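Local structure of exopolysaccharide biosynthesis protein (6TGF) at residues D175-R180 against A211-G216; Q260-Q263 against I269-Q272; W226-D231 against L238-A243; T41-G46 against P88-D93. The protein modifies the glycan of the bacterial biofilm, probably as a hydrolase, with a parallel beta-helix fold resembling that of bacteriophage tailspikes. All blocks are in the same frame, centred on the assembly; numbering follows the deposited sequence.

Interaction 1 (D175-R180 against A211-G216); sequences DLRKTR and AQDDQG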
loop_
_atom_site.group_PDB
_atom_site.type_symbol
_atom_site.label_atom_id
_atom_site.label_comp_id
_atom_site.label_asym_id
_atom_site.label_seq_id
_atom_site.Cartn_x
_atom_site.Cartn_y
_atom_site.Cartn_z
ATOM N N ASP B 175 -23.407 -3.389 -44.151
ATOM C CA ASP B 175 -24.065 -4.503 -44.883
ATOM C C ASP B 175 -25.044 -5.230 -43.950
ATOM O O ASP B 175 -26.096 -5.683 -44.449
ATOM C CB ASP B 175 -23.027 -5.456 -45.483
ATOM C CG ASP B 175 -22.238 -4.842 -46.628
ATOM O OD1 ASP B 175 -22.871 -4.435 -47.623
ATOM O OD2 ASP B 175 -21.000 -4.759 -46.511
ATOM N N LEU B 176 -24.720 -5.333 -42.655
ATOM C CA LEU B 176 -25.569 -5.998 -41.626
ATOM C C LEU B 176 -26.892 -5.237 -41.467
ATOM O O LEU B 176 -27.940 -5.904 -41.357
ATOM C CB LEU B 176 -24.816 -6.062 -40.294
ATOM C CG LEU B 176 -25.512 -6.838 -39.176
ATOM C CD1 LEU B 176 -25.616 -8.315 -39.519
ATOM C CD2 LEU B 176 -24.785 -6.651 -37.853
ATOM N N ARG B 177 -26.842 -3.901 -41.459
ATOM C CA ARG B 177 -28.026 -3.014 -41.289
ATOM C C ARG B 177 -28.927 -3.078 -42.530
ATOM O O ARG B 177 -30.078 -2.613 -42.434
ATOM C CB ARG B 177 -27.585 -1.572 -41.025
ATOM C CG ARG B 177 -27.062 -1.328 -39.617
ATOM C CD ARG B 177 -26.271 -0.040 -39.535
ATOM N NE ARG B 177 -25.846 0.275 -38.178
ATOM C CZ ARG B 177 -24.938 1.196 -37.862
ATOM N NH1 ARG B 177 -24.342 1.906 -38.807
ATOM N NH2 ARG B 177 -24.623 1.404 -36.597
ATOM N N LYS B 178 -28.420 -3.615 -43.645
ATOM C CA LYS B 178 -29.144 -3.723 -44.942
ATOM C C LYS B 178 -29.649 -5.157 -45.166
ATOM O O LYS B 178 -30.450 -5.349 -46.101
ATOM C CB LYS B 178 -28.228 -3.286 -46.088
ATOM C CG LYS B 178 -28.000 -1.784 -46.185
ATOM C CD LYS B 178 -26.839 -1.406 -47.078
ATOM C CE LYS B 178 -26.872 0.047 -47.498
ATOM N NZ LYS B 178 -25.762 0.379 -48.422
ATOM N N THR B 179 -29.204 -6.119 -44.351
ATOM C CA THR B 179 -29.552 -7.560 -44.475
ATOM C C THR B 179 -30.713 -7.893 -43.531
ATOM O O THR B 179 -30.469 -7.973 -42.317
ATOM C CB THR B 179 -28.342 -8.453 -44.171
ATOM O OG1 THR B 179 -27.273 -8.072 -45.039
ATOM C CG2 THR B 179 -28.642 -9.927 -44.341
ATOM N N ARG B 180 -31.919 -8.090 -44.070
ATOM C CA ARG B 180 -33.100 -8.563 -43.297
ATOM C C ARG B 180 -32.862 -10.019 -42.901
ATOM O O ARG B 180 -32.482 -10.828 -43.744
ATOM C CB ARG B 180 -34.387 -8.418 -44.114
ATOM C CG ARG B 180 -35.616 -9.038 -43.461
ATOM C CD ARG B 180 -36.905 -8.692 -44.181
ATOM N NE ARG B 180 -37.649 -7.634 -43.508
ATOM C CZ ARG B 180 -38.758 -7.803 -42.792
ATOM N NH1 ARG B 180 -39.294 -9.002 -42.641
ATOM N NH2 ARG B 180 -39.339 -6.757 -42.230
ATOM N N ALA B 211 -36.017 -2.572 -31.867
ATOM C CA ALA B 211 -34.874 -2.236 -30.985
ATOM C C ALA B 211 -34.038 -1.128 -31.636
ATOM O O ALA B 211 -33.747 -1.239 -32.843
ATOM C CB ALA B 211 -34.045 -3.468 -30.718
ATOM N N GLN B 212 -33.675 -0.104 -30.857
ATOM C CA GLN B 212 -32.865 1.059 -31.315
ATOM C C GLN B 212 -31.409 0.623 -31.504
ATOM O O GLN B 212 -30.886 -0.099 -30.630
ATOM C CB GLN B 212 -32.971 2.221 -30.322
ATOM C CG GLN B 212 -33.974 3.286 -30.748
ATOM C CD GLN B 212 -34.497 4.118 -29.601
ATOM O OE1 GLN B 212 -34.648 3.648 -28.474
ATOM N NE2 GLN B 212 -34.798 5.374 -29.890
ATOM N N ASP B 213 -30.792 1.051 -32.611
ATOM C CA ASP B 213 -29.353 0.839 -32.925
ATOM C C ASP B 213 -28.513 1.538 -31.850
ATOM O O ASP B 213 -28.696 2.759 -31.675
ATOM C CB ASP B 213 -29.013 1.367 -34.324
ATOM C CG ASP B 213 -27.654 0.940 -34.851
ATOM O OD1 ASP B 213 -26.648 1.186 -34.155
ATOM O OD2 ASP B 213 -27.611 0.374 -35.964
ATOM N N ASP B 214 -27.646 0.792 -31.156
ATOM C CA ASP B 214 -26.707 1.325 -30.128
ATOM C C ASP B 214 -25.264 1.271 -30.655
ATOM O O ASP B 214 -24.345 1.565 -29.864
ATOM C CB ASP B 214 -26.870 0.596 -28.790
ATOM C CG ASP B 214 -26.621 -0.901 -28.835
ATOM O OD1 ASP B 214 -25.795 -1.341 -29.660
ATOM O OD2 ASP B 214 -27.257 -1.618 -28.039
ATOM N N GLN B 215 -25.080 0.900 -31.930
ATOM C CA GLN B 215 -23.804 0.995 -32.697
ATOM C C GLN B 215 -22.755 -0.001 -32.179
ATOM O O GLN B 215 -21.580 0.158 -32.562
ATOM C CB GLN B 215 -23.247 2.423 -32.644
ATOM C CG GLN B 215 -23.789 3.328 -33.739
ATOM C CD GLN B 215 -23.109 4.675 -33.752
ATOM O OE1 GLN B 215 -22.392 5.019 -34.689
ATOM N NE2 GLN B 215 -23.321 5.444 -32.697
ATOM N N GLY B 216 -23.150 -1.001 -31.381
ATOM C CA GLY B 216 -22.211 -1.946 -30.741
ATOM C C GLY B 216 -22.808 -3.326 -30.527
ATOM O O GLY B 216 -22.201 -4.308 -30.988
#

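Interaction 2 (Q260-Q263 against I269-Q272); sequences QWSQ and ICVQ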
loop_
_atom_site.group_PDB
_atom_site.type_symbol
_atom_site.label_atom_id
_atom_site.label_comp_id
_atom_site.label_asym_id
_atom_site.label_seq_id
_atom_site.Cartn_x
_atom_site.Cartn_y
_atom_site.Cartn_z
ATOM N N GLN B 260 -23.161 5.388 -23.652
ATOM C CA GLN B 260 -24.643 5.505 -23.607
ATOM C C GLN B 260 -25.257 4.105 -23.481
ATOM O O GLN B 260 -26.261 3.975 -22.758
ATOM C CB GLN B 260 -25.180 6.240 -24.837
ATOM C CG GLN B 260 -26.517 6.923 -24.585
ATOM C CD GLN B 260 -27.377 6.997 -25.823
ATOM O OE1 GLN B 260 -27.634 5.993 -26.485
ATOM N NE2 GLN B 260 -27.845 8.195 -26.140
ATOM N N TRP B 261 -24.669 3.104 -24.148
ATOM C CA TRP B 261 -25.068 1.673 -24.034
ATOM C C TRP B 261 -24.955 1.223 -22.572
ATOM O O TRP B 261 -25.954 0.707 -22.038
ATOM C CB TRP B 261 -24.229 0.774 -24.953
ATOM C CG TRP B 261 -24.385 -0.685 -24.647
ATOM C CD1 TRP B 261 -25.405 -1.502 -25.040
ATOM C CD2 TRP B 261 -23.505 -1.499 -23.850
ATOM N NE1 TRP B 261 -25.216 -2.767 -24.553
ATOM C CE2 TRP B 261 -24.060 -2.797 -23.821
ATOM C CE3 TRP B 261 -22.308 -1.264 -23.165
ATOM C CZ2 TRP B 261 -23.454 -3.850 -23.135
ATOM C CZ3 TRP B 261 -21.710 -2.305 -22.488
ATOM C CH2 TRP B 261 -22.277 -3.579 -22.475
ATOM N N SER B 262 -23.779 1.411 -21.963
ATOM C CA SER B 262 -23.445 0.975 -20.580
ATOM C C SER B 262 -24.366 1.665 -19.566
ATOM O O SER B 262 -24.722 1.019 -18.565
ATOM C CB SER B 262 -21.996 1.237 -20.265
ATOM O OG SER B 262 -21.756 2.626 -20.100
ATOM N N GLN B 263 -24.720 2.931 -19.814
ATOM C CA GLN B 263 -25.642 3.733 -18.963
ATOM C C GLN B 263 -27.061 3.159 -19.069
ATOM O O GLN B 263 -27.656 2.865 -18.014
ATOM C CB GLN B 263 -25.618 5.208 -19.374
ATOM C CG GLN B 263 -24.297 5.909 -19.081
ATOM C CD GLN B 263 -23.997 6.015 -17.605
ATOM O OE1 GLN B 263 -24.892 6.164 -16.776
ATOM N NE2 GLN B 263 -22.722 5.946 -17.262
ATOM N N ILE B 269 -18.812 -1.890 -16.782
ATOM C CA ILE B 269 -17.565 -1.862 -17.611
ATOM C C ILE B 269 -17.446 -0.488 -18.282
ATOM O O ILE B 269 -16.306 -0.016 -18.463
ATOM C CB ILE B 269 -17.504 -3.002 -18.653
ATOM C CG1 ILE B 269 -16.082 -3.133 -19.214
ATOM C CG2 ILE B 269 -18.553 -2.816 -19.742
ATOM C CD1 ILE B 269 -15.941 -4.032 -20.420
ATOM N N CYS B 270 -18.577 0.117 -18.650
ATOM C CA CYS B 270 -18.652 1.503 -19.179
ATOM C C CYS B 270 -17.832 1.579 -20.479
ATOM O O CYS B 270 -18.269 0.949 -21.462
ATOM C CB CYS B 270 -18.212 2.483 -18.097
ATOM S SG CYS B 270 -18.683 4.202 -18.422
ATOM N N VAL B 271 -16.686 2.272 -20.488
ATOM C CA VAL B 271 -15.840 2.487 -21.703
ATOM C C VAL B 271 -14.542 1.682 -21.557
ATOM O O VAL B 271 -13.726 2.025 -20.680
ATOM C CB VAL B 271 -15.549 3.983 -21.934
ATOM C CG1 VAL B 271 -14.821 4.219 -23.249
ATOM C CG2 VAL B 271 -16.819 4.821 -21.875
ATOM N N GLN B 272 -14.362 0.661 -22.402
ATOM C CA GLN B 272 -13.168 -0.227 -22.419
ATOM C C GLN B 272 -12.460 -0.092 -23.771
ATOM O O GLN B 272 -13.041 -0.521 -24.786
ATOM C CB GLN B 272 -13.581 -1.677 -22.160
ATOM C CG GLN B 272 -12.410 -2.650 -22.103
ATOM C CD GLN B 272 -11.493 -2.368 -20.938
ATOM O OE1 GLN B 272 -11.935 -2.218 -19.801
ATOM N NE2 GLN B 272 -10.201 -2.300 -21.213
#

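Interaction 3 (W226-D231 against L238-A243); sequences WRRVVD and LFDFGA. With EDO (1,2-ethanediol), chain C.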
loop_
_atom_site.group_PDB
_atom_site.type_symbol
_atom_site.label_atom_id
_atom_site.label_comp_id
_atom_site.label_asym_id
_atom_site.label_seq_id
_atom_site.Cartn_x
_atom_site.Cartn_y
_atom_site.Cartn_z
ATOM N N TRP B 226 -30.182 -6.860 -35.522
ATOM C CA TRP B 226 -29.292 -7.981 -35.129
ATOM C C TRP B 226 -28.729 -7.692 -33.736
ATOM O O TRP B 226 -28.204 -6.582 -33.535
ATOM C CB TRP B 226 -28.173 -8.167 -36.159
ATOM C CG TRP B 226 -28.661 -8.489 -37.538
ATOM C CD1 TRP B 226 -28.974 -7.597 -38.520
ATOM C CD2 TRP B 226 -28.885 -9.796 -38.095
ATOM N NE1 TRP B 226 -29.378 -8.258 -39.648
ATOM C CE2 TRP B 226 -29.335 -9.607 -39.419
ATOM C CE3 TRP B 226 -28.754 -11.102 -37.608
ATOM C CZ2 TRP B 226 -29.652 -10.675 -40.257
ATOM C CZ3 TRP B 226 -29.067 -12.157 -38.438
ATOM C CH2 TRP B 226 -29.509 -11.944 -39.745
ATOM N N ARG B 227 -28.850 -8.652 -32.816
ATOM C CA ARG B 227 -28.334 -8.555 -31.425
ATOM C C ARG B 227 -27.054 -9.390 -31.323
ATOM O O ARG B 227 -27.099 -10.585 -31.675
ATOM C CB ARG B 227 -29.410 -9.002 -30.429
ATOM C CG ARG B 227 -28.943 -9.097 -28.981
ATOM C CD ARG B 227 -30.072 -8.995 -27.964
ATOM N NE ARG B 227 -31.396 -9.168 -28.561
ATOM C CZ ARG B 227 -32.377 -8.258 -28.574
ATOM N NH1 ARG B 227 -32.226 -7.079 -27.991
ATOM N NH2 ARG B 227 -33.526 -8.545 -29.165
ATOM N N ARG B 228 -25.957 -8.768 -30.884
ATOM C CA ARG B 228 -24.641 -9.427 -30.673
ATOM C C ARG B 228 -24.799 -10.509 -29.599
ATOM O O ARG B 228 -25.446 -10.228 -28.569
ATOM C CB ARG B 228 -23.587 -8.398 -30.254
ATOM C CG ARG B 228 -22.174 -8.959 -30.173
ATOM C CD ARG B 228 -21.153 -7.917 -29.761
ATOM N NE ARG B 228 -20.026 -7.922 -30.685
ATOM C CZ ARG B 228 -19.824 -7.037 -31.658
ATOM N NH1 ARG B 228 -20.656 -6.026 -31.850
ATOM N NH2 ARG B 228 -18.767 -7.159 -32.440
ATOM N N VAL B 229 -24.241 -11.699 -29.842
ATOM C CA VAL B 229 -24.153 -12.801 -28.839
ATOM C C VAL B 229 -22.959 -12.495 -27.930
ATOM O O VAL B 229 -21.809 -12.635 -28.395
ATOM C CB VAL B 229 -24.032 -14.186 -29.503
ATOM C CG1 VAL B 229 -23.941 -15.300 -28.469
ATOM C CG2 VAL B 229 -25.178 -14.454 -30.466
ATOM N N VAL B 230 -23.233 -12.069 -26.693
ATOM C CA VAL B 230 -22.216 -11.645 -25.686
ATOM C C VAL B 230 -22.311 -12.588 -24.482
ATOM O O VAL B 230 -23.287 -12.471 -23.714
ATOM C CB VAL B 230 -22.413 -10.173 -25.273
ATOM C CG1 VAL B 230 -21.265 -9.670 -24.412
ATOM C CG2 VAL B 230 -22.604 -9.263 -26.476
ATOM N N ASP B 231 -21.344 -13.500 -24.340
ATOM C CA ASP B 231 -21.242 -14.438 -23.190
ATOM C C ASP B 231 -20.881 -13.638 -21.935
ATOM O O ASP B 231 -21.533 -13.849 -20.894
ATOM C CB ASP B 231 -20.227 -15.551 -23.467
ATOM C CG ASP B 231 -20.670 -16.534 -24.538
ATOM O OD1 ASP B 231 -21.893 -16.757 -24.665
ATOM O OD2 ASP B 231 -19.788 -17.071 -25.242
ATOM N N LEU B 238 -14.164 -1.084 -27.456
ATOM C CA LEU B 238 -14.600 0.004 -28.373
ATOM C C LEU B 238 -14.545 -0.472 -29.831
ATOM O O LEU B 238 -15.231 0.152 -30.664
ATOM C CB LEU B 238 -13.725 1.243 -28.158
ATOM C CG LEU B 238 -14.023 2.048 -26.892
ATOM C CD1 LEU B 238 -12.941 3.089 -26.651
ATOM C CD2 LEU B 238 -15.389 2.712 -26.972
ATOM N N PHE B 239 -13.770 -1.524 -30.131
ATOM C CA PHE B 239 -13.741 -2.195 -31.459
ATOM C C PHE B 239 -15.160 -2.644 -31.832
ATOM O O PHE B 239 -15.535 -2.513 -33.013
ATOM C CB PHE B 239 -12.788 -3.396 -31.476
ATOM C CG PHE B 239 -11.311 -3.088 -31.572
ATOM C CD1 PHE B 239 -10.846 -1.843 -31.975
ATOM C CD2 PHE B 239 -10.375 -4.074 -31.296
ATOM C CE1 PHE B 239 -9.486 -1.586 -32.068
ATOM C CE2 PHE B 239 -9.016 -3.816 -31.392
ATOM C CZ PHE B 239 -8.573 -2.573 -31.779
ATOM N N ASP B 240 -15.924 -3.137 -30.850
ATOM C CA ASP B 240 -17.317 -3.629 -31.028
ATOM C C ASP B 240 -18.258 -2.456 -31.326
ATOM O O ASP B 240 -19.336 -2.713 -31.896
ATOM C CB ASP B 240 -17.795 -4.408 -29.800
ATOM C CG ASP B 240 -16.992 -5.668 -29.535
ATOM O OD1 ASP B 240 -16.847 -6.479 -30.472
ATOM O OD2 ASP B 240 -16.504 -5.820 -28.399
ATOM N N PHE B 241 -17.873 -1.230 -30.949
ATOM C CA PHE B 241 -18.657 0.016 -31.161
ATOM C C PHE B 241 -18.073 0.829 -32.328
ATOM O O PHE B 241 -18.529 1.969 -32.541
ATOM C CB PHE B 241 -18.743 0.808 -29.853
ATOM C CG PHE B 241 -19.690 0.207 -28.845
ATOM C CD1 PHE B 241 -19.288 -0.840 -28.029
ATOM C CD2 PHE B 241 -20.994 0.670 -28.731
ATOM C CE1 PHE B 241 -20.165 -1.402 -27.113
ATOM C CE2 PHE B 241 -21.870 0.106 -27.816
ATOM C CZ PHE B 241 -21.455 -0.927 -27.007
ATOM N N GLY B 242 -17.111 0.257 -33.064
ATOM C CA GLY B 242 -16.642 0.759 -34.372
ATOM C C GLY B 242 -15.365 1.583 -34.286
ATOM O O GLY B 242 -15.049 2.269 -35.280
ATOM N N ALA B 243 -14.644 1.528 -33.161
ATOM C CA ALA B 243 -13.346 2.218 -32.975
ATOM C C ALA B 243 -12.275 1.512 -33.817
ATOM O O ALA B 243 -12.384 0.284 -34.003
ATOM C CB ALA B 243 -12.964 2.250 -31.517
HETATM C C1 EDO C . -17.799 4.400 -34.886
HETATM O O1 EDO C . -19.052 4.767 -34.343
HETATM C C2 EDO C . -17.886 3.949 -36.300
HETATM O O2 EDO C . -17.479 4.913 -37.257
#

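Interaction 4 (T41-G46 against P88-D93); sequences TAIPKG and PVFLRD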
loop_
_atom_site.group_PDB
_atom_site.type_symbol
_atom_site.label_atom_id
_atom_site.label_comp_id
_atom_site.label_asym_id
_atom_site.label_seq_id
_atom_site.Cartn_x
_atom_site.Cartn_y
_atom_site.Cartn_z
ATOM N N THR B 41 -49.238 0.796 -55.975
ATOM C CA THR B 41 -50.450 1.205 -55.214
ATOM C C THR B 41 -51.434 0.034 -55.070
ATOM O O THR B 41 -52.377 0.170 -54.267
ATOM C CB THR B 41 -51.123 2.406 -55.890
ATOM O OG1 THR B 41 -51.404 2.044 -57.243
ATOM C CG2 THR B 41 -50.266 3.652 -55.859
ATOM N N ALA B 42 -51.235 -1.062 -55.815
ATOM C CA ALA B 42 -52.099 -2.268 -55.815
ATOM C C ALA B 42 -51.493 -3.376 -54.940
ATOM O O ALA B 42 -52.110 -4.458 -54.863
ATOM C CB ALA B 42 -52.308 -2.746 -57.231
ATOM N N ILE B 43 -50.340 -3.127 -54.306
ATOM C CA ILE B 43 -49.659 -4.099 -53.396
ATOM C C ILE B 43 -50.304 -3.996 -52.016
ATOM O O ILE B 43 -50.451 -2.896 -51.487
ATOM C CB ILE B 43 -48.135 -3.854 -53.359
ATOM C CG1 ILE B 43 -47.504 -4.173 -54.720
ATOM C CG2 ILE B 43 -47.480 -4.624 -52.218
ATOM C CD1 ILE B 43 -46.063 -4.623 -54.671
ATOM N N PRO B 44 -50.700 -5.133 -51.389
ATOM C CA PRO B 44 -51.364 -5.110 -50.085
ATOM C C PRO B 44 -50.634 -4.240 -49.051
ATOM O O PRO B 44 -49.427 -4.330 -48.955
ATOM C CB PRO B 44 -51.347 -6.581 -49.643
ATOM C CG PRO B 44 -51.339 -7.356 -50.942
ATOM C CD PRO B 44 -50.533 -6.504 -51.901
ATOM N N LYS B 45 -51.391 -3.419 -48.319
ATOM C CA LYS B 45 -50.881 -2.513 -47.255
ATOM C C LYS B 45 -50.109 -3.346 -46.225
ATOM O O LYS B 45 -50.622 -4.409 -45.825
ATOM C CB LYS B 45 -52.050 -1.773 -46.597
ATOM C CG LYS B 45 -51.685 -0.492 -45.860
ATOM C CD LYS B 45 -51.342 0.665 -46.779
ATOM C CE LYS B 45 -51.788 2.009 -46.239
ATOM N NZ LYS B 45 -51.317 2.242 -44.852
ATOM N N GLY B 46 -48.914 -2.888 -45.838
ATOM C CA GLY B 46 -48.073 -3.529 -44.809
ATOM C C GLY B 46 -47.055 -4.497 -45.395
ATOM O O GLY B 46 -46.186 -4.954 -44.627
ATOM N N PRO B 88 -49.519 -14.022 -51.823
ATOM C CA PRO B 88 -48.931 -13.324 -52.966
ATOM C C PRO B 88 -47.525 -12.783 -52.662
ATOM O O PRO B 88 -47.341 -12.162 -51.627
ATOM C CB PRO B 88 -49.915 -12.181 -53.270
ATOM C CG PRO B 88 -50.721 -12.010 -51.999
ATOM C CD PRO B 88 -50.749 -13.373 -51.341
ATOM N N VAL B 89 -46.575 -13.064 -53.561
ATOM C CA VAL B 89 -45.174 -12.548 -53.540
ATOM C C VAL B 89 -44.947 -11.765 -54.836
ATOM O O VAL B 89 -45.310 -12.288 -55.907
ATOM C CB VAL B 89 -44.149 -13.690 -53.396
ATOM C CG1 VAL B 89 -42.733 -13.166 -53.210
ATOM C CG2 VAL B 89 -44.510 -14.638 -52.267
ATOM N N PHE B 90 -44.372 -10.564 -54.734
ATOM C CA PHE B 90 -44.103 -9.651 -55.875
ATOM C C PHE B 90 -42.589 -9.478 -56.039
ATOM O O PHE B 90 -41.913 -9.119 -55.055
ATOM C CB PHE B 90 -44.816 -8.315 -55.660
ATOM C CG PHE B 90 -46.256 -8.454 -55.241
ATOM C CD1 PHE B 90 -47.245 -8.729 -56.171
ATOM C CD2 PHE B 90 -46.622 -8.333 -53.910
ATOM C CE1 PHE B 90 -48.569 -8.869 -55.781
ATOM C CE2 PHE B 90 -47.945 -8.472 -53.522
ATOM C CZ PHE B 90 -48.916 -8.739 -54.457
ATOM N N LEU B 91 -42.082 -9.747 -57.246
ATOM C CA LEU B 91 -40.668 -9.503 -57.635
ATOM C C LEU B 91 -40.543 -8.060 -58.129
ATOM O O LEU B 91 -41.194 -7.725 -59.137
ATOM C CB LEU B 91 -40.247 -10.496 -58.725
ATOM C CG LEU B 91 -38.851 -10.281 -59.310
ATOM C CD1 LEU B 91 -37.772 -10.493 -58.260
ATOM C CD2 LEU B 91 -38.612 -11.191 -60.502
ATOM N N ARG B 92 -39.747 -7.245 -57.430
ATOM C CA ARG B 92 -39.363 -5.871 -57.852
ATOM C C ARG B 92 -38.083 -5.959 -58.690
ATOM O O ARG B 92 -37.142 -6.640 -58.243
ATOM C CB ARG B 92 -39.163 -4.975 -56.627
ATOM C CG ARG B 92 -38.688 -3.567 -56.955
ATOM C CD ARG B 92 -38.462 -2.760 -55.693
ATOM N NE ARG B 92 -37.168 -3.040 -55.083
ATOM C CZ ARG B 92 -36.825 -2.707 -53.843
ATOM N NH1 ARG B 92 -37.687 -2.085 -53.055
ATOM N NH2 ARG B 92 -35.620 -3.005 -53.389
ATOM N N ASP B 93 -38.052 -5.295 -59.851
ATOM C CA ASP B 93 -36.902 -5.324 -60.799
ATOM C C ASP B 93 -36.055 -4.058 -60.613
ATOM O O ASP B 93 -36.411 -3.222 -59.754
ATOM C CB ASP B 93 -37.374 -5.520 -62.245
ATOM C CG ASP B 93 -38.144 -4.357 -62.854
ATOM O OD1 ASP B 93 -38.146 -3.261 -62.255
ATOM O OD2 ASP B 93 -38.732 -4.561 -63.935
#

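Interaction 1 (D175-R180 against A211-G216)
Arg177 and Asp213 form a side-on, two-nitrogen salt bridge that ties the turn beginning at Leu176 of helix 173-176 to the loop between strands 202-207 and 218-221, in the small mixed-sheet domain preceding the beta-helix. The aspartate belongs to the loop and the arginine leaves a type I beta turn running from Leu176 to Thr179. The two side chains run at about a right angle to each other, with the guanidinium and carboxylate planes 59° apart, so the pair is twisted rather than coplanar. Arg177 NE reaches Asp213 OD2 at 2.8 Å, and Arg177 NH2 reaches Asp213 OD1 at 3.2 Å; both oxygens are met on their syn side but from somewhat out of the carboxylate plane. Neither hydrogen bond is straight, with an angle of 130° at the hydrogen on NE. The arginine chain, extended from CG to NE, delivers this end of the group across the gap between backbones whose closest CA atoms, those of Arg177 and Asp213, are 9.3 Å apart. Gln215 adds a contact at the guanidinium edge, where its CG lies 3.5 Å from Arg177 NH2.

Several bonds position the aspartate. OD2 also accepts from Ser220 N, while OD1 takes a weak bond from Gln215 N. Phe219 packs against both members of the salt bridge. Next in the loop, Asp214 forms an Asx turn: its OD1 is approached nearly along the C-O axis by Gly216 N, at 3.2 Å.

Interaction 2 (Q260-Q263 against I269-Q272)
Trp261 and Ile269 supply the apolar part of this buried contact between helix 252-265 and the chain leading into strand 271-272. The indole presents an edge: Trp261 CZ3 lies 4.2 Å from Ile269 CG2, and that methyl sits near the ring plane. Rings also meet on the same tryptophan, where Phe241 packs with its plane about 55° from the indole.

The closer approach is made by Ser262 and Cys270, whose CA atoms are 5.0 Å apart. Ser262 OG lies 3.4 Å from Cys270 CA and 3.8 Å from Cys270 SG, a van der Waals meeting of a hydroxyl with the backbone and thiol of Cys270. A chi1 of 72° tucks OG between the backbone N and carbonyl carbon of its own residue, and there it hydrogen-bonds the carbonyl oxygen of Tyr259, one turn back in the helix.

Polar links to strand 290-296 hold both segments from outside. Gln263 NE2 bonds Phe292 O, whereas Arg294 serves Ile269 O through NH1 and Gln272 OE1 through NH2. Val271 is joined through its backbone to Arg294 and Ser296. Strand 271-272 thus pairs in parallel with 290-296 at the beginning of the beta-helix, and helix 252-265 packs on that end, consistent with the helical N-terminal cap familiar from parallel beta-helix proteins.

Interaction 3 (W226-D231 against L238-A243)
Arg228, in strand 224-228, and Asp240, in a helically shaped turn on the way to helix 252-265, have CA atoms 9.3 Å apart, and their backbones make no bond to each other. Both side chains start toward the opposite segment and bridge that gap. With CG anti to the backbone N (chi1 -173°), the arginine reaches out from its strand and then bends at chi3, which turns one face of the guanidinium to the aspartate. The two chains lie at about a right angle, and the planes of their charged groups are 58° apart.

The carboxylate comes over that guanidinium face, offset toward the rim. Asp240 OD1 is 2.8 Å from Arg228 NH2 and 3.3 Å from Arg228 CZ. The oxygen stands well out of the guanidinium plane, so no N-H is aimed at it. The directed bond goes to a backbone carbonyl instead: NH2 donates to Gly200 O, with a weak bond to Gly201 O beside it. Asp240 is itself held by Ser237 N, which donates to OD2.

The turn behind Asp240 is closed by Leu238 O, which accepts from both Phe241 N and Ala243 N. At the end of the same turn a 1,2-ethanediol, probably from the crystallisation liquor, makes a weak bond from O1 to Phe241 O.

The contact is therefore a charge pairing without a hydrogen bond. The carboxylate probably balances the buried guanidinium electrostatically, while the bond to Gly200 O probably helps to set its orientation.

Interaction 4 (T41-G46 against P88-D93)
Phe90 receives Ile43 on one face of its ring and Pro44 at a slant. Ile43 puts CG1 over that face, and its terminal CD1 lies 3.8 Å from Phe90 CD2. The branch methyl CG2 takes part as well, 4.1 Å from Phe90 CE2, so two branches of the isoleucine touch the CD2-CE2 side of the ring. Pro44 meets the far end, with CD 3.6 Å from Phe90 CE2 and 3.8 Å from Phe90 CZ. Phe90 has CG anti to its carbonyl carbon (chi1 -47°), which carries the ring out from the strand to both residues.

Around this cluster, Ile43 also rests on Leu98 and Ile123, and the phenylalanine touches Gln100 and Asp47. Strand 89-92 is the middle member of a five-stranded antiparallel sheet, where Phe90 is bonded through its backbone to Ile123. The loop between the edge strands 36-38 and 48-51 is thereby laid over one face of that sheet, in the region assigned to the head-binding family of tailspike proteins.

Across these two segments the contact is wholly apolar: it rests on aliphatic groups fitted against an aromatic ring, with dispersion and the burial of Phe90 as its likely sources of stability.

How the interactions relate
From the N terminus, interaction 4 comes first, closing a 41-residue excursion within the head-binding region. Interaction 1 then spans the 30 residues between 175-180 and 211-216, while interactions 3 and 2 close short connections of six and five residues. All four follow in series; none nests or crosses. Interactions 1, 3 and 2 touch one another: Thr179 O probably accepts from Trp226 NE1, Gly216 packs on Phe241, Leu238 lies against Val271 and Gln272, and Asp214 meets Trp261. They thus form a continuous junction from the mixed-sheet domain to the start of the beta-helix, whereas interaction 4 stands apart, its centre about 25 Å from that of interaction 1.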